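Local coordinates for protein pyridine nucleotide-disulphide oxidoreductase dimerisation region (Escherichia coli BL21, PDB 6KYY) that is a hypochlorous acid-induced flavoprotein disulfide reductase that binds FAD and copper(II) and probably takes part in resistance to reactive chlorine species, at residues V27-A32 with E320-G325; G135-V140 with Q260-S265; A196-L201 with I224-V229; M350-A355 with V384-V389. One frame throughout, in Å; residues are numbered along the deposited sequence.

Contact 1 of 4, residues V27-A32 with E320-G325; sequences VTLAKA and ELLGEG
L29 and L321 meet methyl to methyl with no flat group between them; the nearby ring is the indole of W34, in the loop after helix 20-31, which both leucines touch. Their side chains cross at about a right angle, with L29 CD1 4.1 Å from L321 CD1. The other branch of L29 turns to the next residue along, L29 CD2 lying 4.2 Å from L322 CD2. L322 is the main intruder. With CG beside its backbone N (chi1 -66°), it reaches toward the helix and fits against T28, L29 and A32, two consecutive residues and one a turn further on. L322 CD1 lies 4.1 Å from T28 CG2 and 4.2 Å from A32 CB, and is also close to the carbonyl oxygen T28 O.

Helix 20-31 follows strand 10-16 across a glycine-rich turn, consistent with the GxGxxG turn of a Rossmann-type FAD-binding domain. Both helices are met here at their C-terminal ends, and the side chain of T28 is about 14 Å from FAD. Helix 307-321 stops just before L322, the first residue to leave helical geometry, so the leucine comes from the chain as it turns off.

T28 splits its two branches between different jobs. CG2, anti to the backbone N, faces L322, while OG1 is hydrogen-bonded to T24 O one turn back and to Y314 OH on helix 307-321. The hydroxyl thus ties the same two helices together beside the apolar patch. Nearby, K31 packs on K448 of the second subunit.

Contact 2 of 4, residues G135-V140 with Q260-S265; sequences GAQTVV and QPATAS. With FAD (flavin-adenine dinucleotide), chain N.
Q137 and Q260 face each other as the antiparallel hydrogen-bonded pair of a two-stranded ribbon, their side chains on the same face. Q137 N gives a bond of 2.8 Å to Q260 O, tilted 23° from the carbonyl plane; Q260 N answers to Q137 O at 2.9 Å, in the plane.

Along Q137, CB touches the methyl of A262 and CG, placed between backbone N and carbonyl carbon (chi1 74°), passes beside Q260 O. Q137 CD then lies 3.7 Å from A262 CB, with OE1 beside the same methyl. At the tip, Q137 NE2 is 3.4 Å from P261 O, a weak bond, and packs equally near A262 CA. The extended chain thereby lays the amide across P261 and A262. V139 crosses Q260 at about a right angle, V139 CG2 touching it from CB to OE1 and coming nearest at Q260 OE1 (3.3 Å).

A136 and P261 form the non-hydrogen-bonded pair, where the proline's missing N-H costs this pairing nothing, since no bond is made there. Beyond it, A262 N meets a lone pair of G135 O in a nearly straight bond of 3.1 Å. G135, at positive phi, brings its bare CA to 3.4 Å from the phosphate oxygen FAD O1A.

Strand 136-138 leaves the FAD-domain sheet after strand 130-132, and strand 259-261 returns from strand 252-255 of the second Rossmann-type domain. The ribbon is therefore the paired crossing between the two nucleotide-binding domains, as in related disulfide reductases.

Contact 3 of 4, residues A196-L201 with I224-V229; sequences AASLFL and ILNAHV. With CU (copper (II) ion), chain S.
L225 points at the turn of 196-201 and N226 away from it, yet both touch it. L225 lies against A197 and S198: L225 CB is 3.3 Å from A197 O, its CG rests against the carbonyl carbon of S198, and L225 CD1 extends to F200 CB at 4.4 Å. The phenyl ring of F200 does not continue this line. With CG anti to the backbone N (chi1 175°), the ring swings inward, where L201 CG sits over the centre of one face, 3.9 Å above the plane.

N226 has its CG beside its own backbone N, which curls the amide back and brings N226 OD1 3.1 Å from S198 CB, a contact with carbon rather than a polar bond. The true link is in the backbone. N226 N gives a nearly straight bond of 3.1 Å to A197 O, although it approaches from well above the carbonyl plane. Next to it, A196 CA makes a CA-H...O contact of 3.4 Å with A227 O. H228 turns away from the partner segment; copper is modelled on H228 NE2 at 2.1 Å, but the residue is poorly ordered and the metal geometry doubtful.

Both loops follow the C-terminal ends of adjacent strands 190-194 and 221-224 of a parallel Rossmann-type sheet, the latter outermost within the chain. They extend the pairing that I224 makes with I193 and E195. Helix 206-218 is the connection of this beta-alpha-beta crossover, and F200 packs on it through I212 and A213 and on helix 175-186 through V178.

Contact 4 of 4, residues M350-A355 with V384-V389; sequences MTEEQA and VLKAIV
K386 and I388, alternate residues on one face of strand 384-390, make the whole contact from the strand side. K386 comes first. Its chain starts from the position between backbone N and carbonyl carbon (chi1 70°) and bends again at chi3 (-70°), which carries NZ across E352 at about a right angle. K386 NZ forms a salt bridge with E352 OE1; the modelled 2.5 Å is very short, and at this resolution the exact length is doubtful. K386 sits between the carboxylates of E352 and D207, which lie close to each other and would probably favour its charged form, while E352 OE2 pairs with R356.

Two residues on, I388 points at the start of the helix. I388 CD1 reaches the backbone there, 3.4 Å from M350 O and equally close to T351 C and E352 N. The other branch, I388 CG2, anti to the backbone N, lies 3.8 Å from A355 CB one turn along. T351 is the N-cap: T351 OG1 accepts a weak bond of 3.4 Å from Q354 N. D205 accepts from E352 N and E353 N.

Helix 352-358, which follows strand 345-349 after M350 and the N-cap T351, here lies on the antiparallel sheet of the dimerisation domain, where strand 384-390 runs between strands 396-402 and 362-368. V364 of the latter touches both E352 and K386, and I208 of helix 206-218 closes on K386 from the nucleotide-binding region.

Contact 4 is the buried one, contact 2 is partly buried, and contacts 1 and 3 lie at the surface on opposite sides of the chain's centre. Their bonding differs accordingly: apolar methyls where two helices end in contact 1, backbone pairing in contact 2, one backbone bond between loops in contact 3, and a salt bridge beside an isoleucine in contact 4. Contacts 2 and 3 are nested within the loop closed by contact 1, whereas contact 4 follows in the dimerisation domain. Contacts 3 and 4 approach to about 7 Å between nearest atoms, and helix 206-218 touches both. Only contact 2 reaches FAD.

Contact 1 of 4, residues V27-A32 with E320-G325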
# COMPACT_ATOMS: atom_id res chain seq x y z
N VAL B 27 -24.22 15.96 -3.83
CA VAL B 27 -23.31 16.83 -4.57
C VAL B 27 -23.49 16.65 -6.07
O VAL B 27 -23.38 17.61 -6.84
CB VAL B 27 -21.85 16.58 -4.14
CG1 VAL B 27 -20.96 17.71 -4.64
CG2 VAL B 27 -21.76 16.50 -2.63
N THR B 28 -23.75 15.41 -6.51
CA THR B 28 -23.88 15.16 -7.94
C THR B 28 -25.21 15.66 -8.50
O THR B 28 -25.27 16.06 -9.67
CB THR B 28 -23.73 13.66 -8.23
OG1 THR B 28 -22.76 13.10 -7.34
CG2 THR B 28 -23.27 13.45 -9.67
N LEU B 29 -26.27 15.65 -7.69
CA LEU B 29 -27.56 16.14 -8.17
C LEU B 29 -27.64 17.66 -8.09
O LEU B 29 -28.24 18.30 -8.97
CB LEU B 29 -28.70 15.50 -7.38
CG LEU B 29 -28.83 13.98 -7.51
CD1 LEU B 29 -30.12 13.49 -6.86
CD2 LEU B 29 -28.76 13.54 -8.96
N ALA B 30 -27.06 18.26 -7.05
CA ALA B 30 -27.01 19.72 -6.98
C ALA B 30 -26.17 20.29 -8.11
O ALA B 30 -26.48 21.37 -8.64
CB ALA B 30 -26.45 20.16 -5.63
N LYS B 31 -25.10 19.59 -8.49
CA LYS B 31 -24.27 20.01 -9.61
C LYS B 31 -25.00 19.85 -10.94
O LYS B 31 -24.67 20.57 -11.90
CB LYS B 31 -22.96 19.22 -9.59
CG LYS B 31 -22.05 19.42 -10.78
CD LYS B 31 -21.40 18.10 -11.17
CE LYS B 31 -20.35 18.29 -12.25
NZ LYS B 31 -19.22 17.33 -12.08
N ALA B 32 -25.97 18.95 -11.02
CA ALA B 32 -26.77 18.76 -12.22
C ALA B 32 -27.99 19.66 -12.28
O ALA B 32 -28.78 19.55 -13.22
CB ALA B 32 -27.20 17.30 -12.34
N GLU B 320 -29.00 5.82 -13.03
CA GLU B 320 -30.41 5.83 -13.40
C GLU B 320 -30.96 7.25 -13.54
O GLU B 320 -31.72 7.52 -14.47
CB GLU B 320 -31.23 5.06 -12.37
CG GLU B 320 -32.71 4.95 -12.72
CD GLU B 320 -33.44 3.92 -11.89
OE1 GLU B 320 -33.65 2.79 -12.39
OE2 GLU B 320 -33.81 4.23 -10.74
N LEU B 321 -30.58 8.15 -12.63
CA LEU B 321 -31.13 9.50 -12.65
C LEU B 321 -30.45 10.39 -13.68
O LEU B 321 -31.09 11.31 -14.21
CB LEU B 321 -31.01 10.14 -11.27
CG LEU B 321 -31.51 9.32 -10.07
CD1 LEU B 321 -31.27 10.08 -8.78
CD2 LEU B 321 -32.98 8.98 -10.24
N LEU B 322 -29.18 10.15 -13.98
CA LEU B 322 -28.41 11.05 -14.83
C LEU B 322 -28.01 10.43 -16.17
O LEU B 322 -27.21 11.02 -16.90
CB LEU B 322 -27.17 11.54 -14.08
CG LEU B 322 -27.49 12.43 -12.87
CD1 LEU B 322 -26.26 13.20 -12.40
CD2 LEU B 322 -28.63 13.39 -13.19
N GLY B 323 -28.54 9.26 -16.51
CA GLY B 323 -28.47 8.75 -17.86
C GLY B 323 -27.56 7.54 -18.00
O GLY B 323 -26.97 7.05 -17.04
N GLU B 324 -27.47 7.08 -19.26
CA GLU B 324 -26.72 5.88 -19.65
C GLU B 324 -27.40 4.61 -19.15
O GLU B 324 -26.75 3.66 -18.74
CB GLU B 324 -25.26 5.93 -19.20
CG GLU B 324 -24.31 5.16 -20.11
CD GLU B 324 -23.94 3.80 -19.56
OE1 GLU B 324 -23.67 2.88 -20.37
OE2 GLU B 324 -23.93 3.64 -18.32
N GLY B 325 -28.73 4.59 -19.20
CA GLY B 325 -29.46 3.40 -18.82
C GLY B 325 -29.29 3.02 -17.36
O GLY B 325 -29.84 3.69 -16.48

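Contact 2 of 4, residues G135-V140 with Q260-S265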
# COMPACT_ATOMS: atom_id res chain seq x y z
N GLY B 135 -28.06 4.17 7.23
CA GLY B 135 -27.01 3.34 7.78
C GLY B 135 -27.52 2.34 8.80
O GLY B 135 -28.69 1.94 8.80
N ALA B 136 -26.62 1.93 9.69
CA ALA B 136 -26.89 0.88 10.66
C ALA B 136 -26.74 1.41 12.09
O ALA B 136 -26.47 2.59 12.31
CB ALA B 136 -25.95 -0.32 10.43
N GLN B 137 -26.92 0.51 13.05
CA GLN B 137 -26.80 0.84 14.47
C GLN B 137 -26.30 -0.40 15.21
O GLN B 137 -26.40 -1.52 14.72
CB GLN B 137 -28.12 1.33 15.06
CG GLN B 137 -29.14 0.22 15.28
CD GLN B 137 -30.56 0.75 15.35
OE1 GLN B 137 -30.83 1.76 16.00
NE2 GLN B 137 -31.49 0.05 14.69
N THR B 138 -25.77 -0.17 16.41
CA THR B 138 -25.20 -1.26 17.20
C THR B 138 -26.28 -2.25 17.62
O THR B 138 -27.37 -1.86 18.05
CB THR B 138 -24.49 -0.71 18.44
OG1 THR B 138 -23.45 0.19 18.04
CG2 THR B 138 -23.89 -1.84 19.26
N VAL B 139 -25.98 -3.54 17.47
CA VAL B 139 -26.82 -4.60 17.99
C VAL B 139 -26.44 -4.85 19.44
O VAL B 139 -25.26 -5.02 19.76
CB VAL B 139 -26.67 -5.88 17.15
CG1 VAL B 139 -27.24 -7.08 17.89
CG2 VAL B 139 -27.34 -5.72 15.80
N VAL B 140 -27.44 -4.87 20.32
CA VAL B 140 -27.24 -5.09 21.75
C VAL B 140 -27.74 -6.49 22.08
O VAL B 140 -28.94 -6.76 21.93
CB VAL B 140 -27.96 -4.03 22.59
CG1 VAL B 140 -27.53 -4.12 24.05
CG2 VAL B 140 -27.70 -2.64 22.04
N GLN B 260 -26.83 -3.63 12.71
CA GLN B 260 -28.02 -3.93 11.94
C GLN B 260 -28.65 -2.64 11.43
O GLN B 260 -28.47 -1.58 12.04
CB GLN B 260 -29.04 -4.72 12.77
CG GLN B 260 -29.86 -3.89 13.74
CD GLN B 260 -30.76 -4.74 14.62
OE1 GLN B 260 -30.49 -5.92 14.83
NE2 GLN B 260 -31.82 -4.14 15.13
N PRO B 261 -29.36 -2.70 10.31
CA PRO B 261 -29.96 -1.48 9.74
C PRO B 261 -30.82 -0.74 10.75
O PRO B 261 -31.52 -1.35 11.57
CB PRO B 261 -30.79 -2.01 8.57
CG PRO B 261 -30.09 -3.26 8.16
CD PRO B 261 -29.54 -3.86 9.42
N ALA B 262 -30.77 0.58 10.69
CA ALA B 262 -31.54 1.46 11.57
C ALA B 262 -32.74 1.97 10.79
O ALA B 262 -32.62 2.89 9.98
CB ALA B 262 -30.68 2.60 12.10
N THR B 263 -33.90 1.36 11.03
CA THR B 263 -35.13 1.72 10.33
C THR B 263 -36.32 1.97 11.24
O THR B 263 -37.27 2.62 10.79
CB THR B 263 -35.52 0.62 9.33
OG1 THR B 263 -35.26 -0.66 9.90
CG2 THR B 263 -34.73 0.77 8.05
N ALA B 264 -36.31 1.48 12.48
CA ALA B 264 -37.49 1.58 13.34
C ALA B 264 -37.92 3.02 13.53
O ALA B 264 -39.11 3.35 13.41
CB ALA B 264 -37.21 0.91 14.68
N SER B 265 -36.97 3.91 13.83
CA SER B 265 -37.29 5.32 14.01
C SER B 265 -37.59 6.04 12.70
O SER B 265 -38.10 7.16 12.74
CB SER B 265 -36.16 6.03 14.75
OG SER B 265 -34.90 5.49 14.39
PA FAD N . -23.86 5.99 7.25
O1A FAD N . -24.07 4.99 8.33
O2A FAD N . -22.40 6.34 6.94
O5B FAD N . -24.67 7.30 7.55
C5B FAD N . -25.77 7.30 8.49
C4B FAD N . -26.14 8.73 8.79
O4B FAD N . -27.58 8.88 8.77
C3B FAD N . -25.67 9.25 10.15
O3B FAD N . -25.11 10.55 10.02
C2B FAD N . -26.95 9.26 10.99
O2B FAD N . -26.93 10.28 11.98
C1B FAD N . -27.99 9.57 9.92
N9A FAD N . -29.35 9.14 10.26
C8A FAD N . -29.73 7.92 10.75
N7A FAD N . -31.02 7.82 10.96
C5A FAD N . -31.52 9.05 10.59
C6A FAD N . -32.83 9.59 10.58
N6A FAD N . -33.91 8.92 10.97
N1A FAD N . -32.98 10.86 10.15
C2A FAD N . -31.90 11.54 9.76
N3A FAD N . -30.62 11.14 9.73
C4A FAD N . -30.50 9.88 10.16
N1 FAD N . -16.37 0.17 6.18
C2 FAD N . -15.32 -0.06 5.33
O2 FAD N . -15.47 -0.06 4.10
N3 FAD N . -14.06 -0.28 5.84
C4 FAD N . -13.72 -0.32 7.18
O4 FAD N . -12.55 -0.52 7.52
C4X FAD N . -14.84 -0.09 8.08
N5 FAD N . -14.60 -0.08 9.36
C5X FAD N . -15.67 0.15 10.21
C6 FAD N . -15.44 0.15 11.58
C7 FAD N . -16.48 0.37 12.48
C7M FAD N . -16.19 0.36 13.96
C8 FAD N . -17.77 0.60 12.00
C8M FAD N . -18.92 0.85 12.95
C9 FAD N . -18.01 0.61 10.63
C9A FAD N . -16.97 0.38 9.73
N10 FAD N . -17.17 0.39 8.34
C10 FAD N . -16.13 0.15 7.48
C1' FAD N . -18.51 0.61 7.77
C2' FAD N . -18.78 2.07 7.42
O2' FAD N . -18.76 2.88 8.60
C3' FAD N . -20.15 2.19 6.76
O3' FAD N . -20.41 0.99 6.04
C4' FAD N . -20.30 3.38 5.81
O4' FAD N . -20.29 4.59 6.57
C5' FAD N . -21.55 3.29 4.96
O5' FAD N . -22.66 3.85 5.69
P FAD N . -23.96 4.35 4.95
O1P FAD N . -23.57 5.02 3.63
O2P FAD N . -24.94 3.25 4.83
O3P FAD N . -24.53 5.48 5.91

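Contact 3 of 4, residues A196-L201 with I224-V229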
# COMPACT_ATOMS: atom_id res chain seq x y z
N ALA B 196 -19.16 -16.46 20.74
CA ALA B 196 -20.15 -17.50 21.02
C ALA B 196 -19.92 -18.75 20.20
O ALA B 196 -20.16 -19.86 20.68
CB ALA B 196 -21.56 -16.95 20.78
N ALA B 197 -19.45 -18.60 18.96
CA ALA B 197 -19.20 -19.75 18.10
C ALA B 197 -18.04 -20.58 18.64
O ALA B 197 -17.29 -20.17 19.53
CB ALA B 197 -18.91 -19.30 16.67
N SER B 198 -17.89 -21.79 18.09
CA SER B 198 -16.85 -22.71 18.50
C SER B 198 -15.58 -22.60 17.67
O SER B 198 -14.62 -23.35 17.91
CB SER B 198 -17.36 -24.15 18.45
OG SER B 198 -18.28 -24.33 17.38
N LEU B 199 -15.54 -21.69 16.70
CA LEU B 199 -14.37 -21.50 15.85
C LEU B 199 -14.07 -20.02 15.73
O LEU B 199 -14.98 -19.21 15.50
CB LEU B 199 -14.58 -22.12 14.46
CG LEU B 199 -14.13 -23.58 14.31
CD1 LEU B 199 -13.83 -23.90 12.85
CD2 LEU B 199 -12.93 -23.88 15.19
N PHE B 200 -12.79 -19.66 15.87
CA PHE B 200 -12.36 -18.27 15.78
C PHE B 200 -12.33 -17.85 14.31
O PHE B 200 -11.62 -18.45 13.50
CB PHE B 200 -10.99 -18.11 16.43
CG PHE B 200 -10.40 -16.74 16.27
CD1 PHE B 200 -11.07 -15.63 16.75
CD2 PHE B 200 -9.17 -16.57 15.66
CE1 PHE B 200 -10.53 -14.36 16.61
CE2 PHE B 200 -8.62 -15.31 15.52
CZ PHE B 200 -9.30 -14.20 15.99
N LEU B 201 -13.11 -16.81 13.98
CA LEU B 201 -13.29 -16.33 12.61
C LEU B 201 -13.76 -17.48 11.72
O LEU B 201 -13.00 -17.96 10.88
CB LEU B 201 -12.00 -15.72 12.07
CG LEU B 201 -11.54 -14.41 12.71
CD1 LEU B 201 -10.14 -14.04 12.24
CD2 LEU B 201 -12.51 -13.28 12.41
N ILE B 224 -11.39 -16.75 23.65
CA ILE B 224 -12.21 -17.78 24.28
C ILE B 224 -13.45 -18.00 23.42
O ILE B 224 -14.16 -17.05 23.08
CB ILE B 224 -12.62 -17.39 25.71
CG1 ILE B 224 -11.38 -17.16 26.58
CG2 ILE B 224 -13.51 -18.47 26.32
CD1 ILE B 224 -11.67 -16.53 27.92
N LEU B 225 -13.71 -19.26 23.07
CA LEU B 225 -14.87 -19.65 22.29
C LEU B 225 -15.91 -20.30 23.21
O LEU B 225 -15.70 -20.46 24.41
CB LEU B 225 -14.47 -20.59 21.15
CG LEU B 225 -13.53 -20.06 20.06
CD1 LEU B 225 -13.78 -18.59 19.77
CD2 LEU B 225 -12.07 -20.30 20.44
N ASN B 226 -17.04 -20.68 22.62
CA ASN B 226 -18.13 -21.36 23.33
C ASN B 226 -18.61 -20.53 24.52
O ASN B 226 -18.76 -21.03 25.64
CB ASN B 226 -17.71 -22.76 23.78
CG ASN B 226 -17.08 -23.56 22.67
OD1 ASN B 226 -17.48 -23.46 21.51
ND2 ASN B 226 -16.08 -24.38 23.00
N ALA B 227 -18.86 -19.24 24.27
CA ALA B 227 -19.16 -18.28 25.33
C ALA B 227 -20.62 -17.85 25.22
O ALA B 227 -21.00 -17.17 24.26
CB ALA B 227 -18.22 -17.08 25.25
N HIS B 228 -21.42 -18.22 26.21
CA HIS B 228 -22.77 -17.70 26.39
C HIS B 228 -22.75 -16.85 27.65
O HIS B 228 -22.90 -17.37 28.76
CB HIS B 228 -23.81 -18.81 26.48
CG HIS B 228 -25.22 -18.32 26.56
ND1 HIS B 228 -25.71 -17.33 25.74
CD2 HIS B 228 -26.24 -18.68 27.36
CE1 HIS B 228 -26.97 -17.10 26.04
NE2 HIS B 228 -27.32 -17.91 27.02
N VAL B 229 -22.56 -15.54 27.48
CA VAL B 229 -22.53 -14.62 28.61
C VAL B 229 -23.96 -14.38 29.08
O VAL B 229 -24.86 -14.11 28.27
CB VAL B 229 -21.84 -13.30 28.21
CG1 VAL B 229 -22.13 -12.21 29.24
CG2 VAL B 229 -20.34 -13.52 28.07
CU CU S . -29.08 -16.76 26.85

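Contact 4 of 4, residues M350-A355 with V384-V389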
# COMPACT_ATOMS: atom_id res chain seq x y z
N MET B 350 -13.00 -16.74 -2.92
CA MET B 350 -13.37 -17.77 -1.96
C MET B 350 -12.17 -18.25 -1.17
O MET B 350 -11.02 -18.15 -1.62
CB MET B 350 -14.03 -18.96 -2.66
CG MET B 350 -13.49 -19.29 -4.04
SD MET B 350 -14.44 -20.63 -4.79
CE MET B 350 -14.34 -20.20 -6.52
N THR B 351 -12.44 -18.76 0.03
CA THR B 351 -11.42 -19.36 0.86
C THR B 351 -11.01 -20.72 0.30
O THR B 351 -11.61 -21.24 -0.65
CB THR B 351 -11.93 -19.53 2.30
OG1 THR B 351 -13.14 -20.29 2.28
CG2 THR B 351 -12.20 -18.18 2.93
N GLU B 352 -9.96 -21.30 0.90
CA GLU B 352 -9.59 -22.66 0.53
C GLU B 352 -10.68 -23.65 0.91
O GLU B 352 -10.89 -24.63 0.20
CB GLU B 352 -8.26 -23.04 1.19
CG GLU B 352 -7.71 -24.38 0.72
CD GLU B 352 -6.56 -24.87 1.57
OE1 GLU B 352 -5.98 -24.06 2.33
OE2 GLU B 352 -6.23 -26.07 1.50
N GLU B 353 -11.38 -23.39 2.02
CA GLU B 353 -12.47 -24.26 2.43
C GLU B 353 -13.52 -24.40 1.33
O GLU B 353 -13.92 -25.51 0.97
CB GLU B 353 -13.11 -23.73 3.72
CG GLU B 353 -12.37 -24.10 4.99
CD GLU B 353 -12.80 -25.44 5.55
OE1 GLU B 353 -13.89 -25.92 5.17
OE2 GLU B 353 -12.05 -26.02 6.37
N GLN B 354 -13.96 -23.27 0.77
CA GLN B 354 -14.97 -23.32 -0.29
C GLN B 354 -14.39 -23.89 -1.58
O GLN B 354 -15.07 -24.62 -2.30
CB GLN B 354 -15.54 -21.92 -0.54
CG GLN B 354 -15.83 -21.13 0.72
CD GLN B 354 -16.06 -19.66 0.44
OE1 GLN B 354 -16.56 -19.29 -0.63
NE2 GLN B 354 -15.69 -18.80 1.39
N ALA B 355 -13.13 -23.56 -1.88
CA ALA B 355 -12.51 -24.08 -3.10
C ALA B 355 -12.32 -25.59 -3.04
O ALA B 355 -12.43 -26.26 -4.07
CB ALA B 355 -11.17 -23.39 -3.34
N VAL B 384 1.05 -14.25 6.55
CA VAL B 384 1.24 -15.27 5.52
C VAL B 384 0.47 -14.84 4.28
O VAL B 384 -0.47 -14.05 4.36
CB VAL B 384 0.78 -16.66 6.02
CG1 VAL B 384 -0.74 -16.74 6.06
CG2 VAL B 384 1.37 -17.77 5.15
N LEU B 385 0.90 -15.34 3.12
CA LEU B 385 0.19 -15.15 1.86
C LEU B 385 -0.27 -16.50 1.34
O LEU B 385 0.45 -17.49 1.44
CB LEU B 385 1.08 -14.47 0.81
CG LEU B 385 1.68 -13.11 1.16
CD1 LEU B 385 2.20 -12.44 -0.10
CD2 LEU B 385 0.65 -12.23 1.85
N LYS B 386 -1.48 -16.54 0.80
CA LYS B 386 -1.98 -17.75 0.16
C LYS B 386 -3.06 -17.38 -0.83
O LYS B 386 -3.86 -16.46 -0.58
CB LYS B 386 -2.51 -18.75 1.19
CG LYS B 386 -3.81 -18.34 1.86
CD LYS B 386 -4.40 -19.46 2.69
CE LYS B 386 -4.92 -20.58 1.81
NZ LYS B 386 -5.53 -21.66 2.63
N ALA B 387 -3.08 -18.07 -1.96
CA ALA B 387 -4.11 -17.89 -2.97
C ALA B 387 -4.42 -19.25 -3.58
O ALA B 387 -3.72 -20.24 -3.36
CB ALA B 387 -3.67 -16.90 -4.05
N ILE B 388 -5.51 -19.29 -4.35
CA ILE B 388 -6.03 -20.54 -4.91
C ILE B 388 -6.09 -20.38 -6.42
O ILE B 388 -6.73 -19.45 -6.93
CB ILE B 388 -7.40 -20.89 -4.33
CG1 ILE B 388 -7.34 -20.89 -2.80
CG2 ILE B 388 -7.87 -22.24 -4.85
CD1 ILE B 388 -8.60 -20.42 -2.14
N VAL B 389 -5.44 -21.29 -7.14
CA VAL B 389 -5.39 -21.30 -8.59
C VAL B 389 -6.26 -22.44 -9.09
O VAL B 389 -6.18 -23.56 -8.56
CB VAL B 389 -3.95 -21.43 -9.11
CG1 VAL B 389 -3.93 -21.46 -10.63
CG2 VAL B 389 -3.10 -20.29 -8.58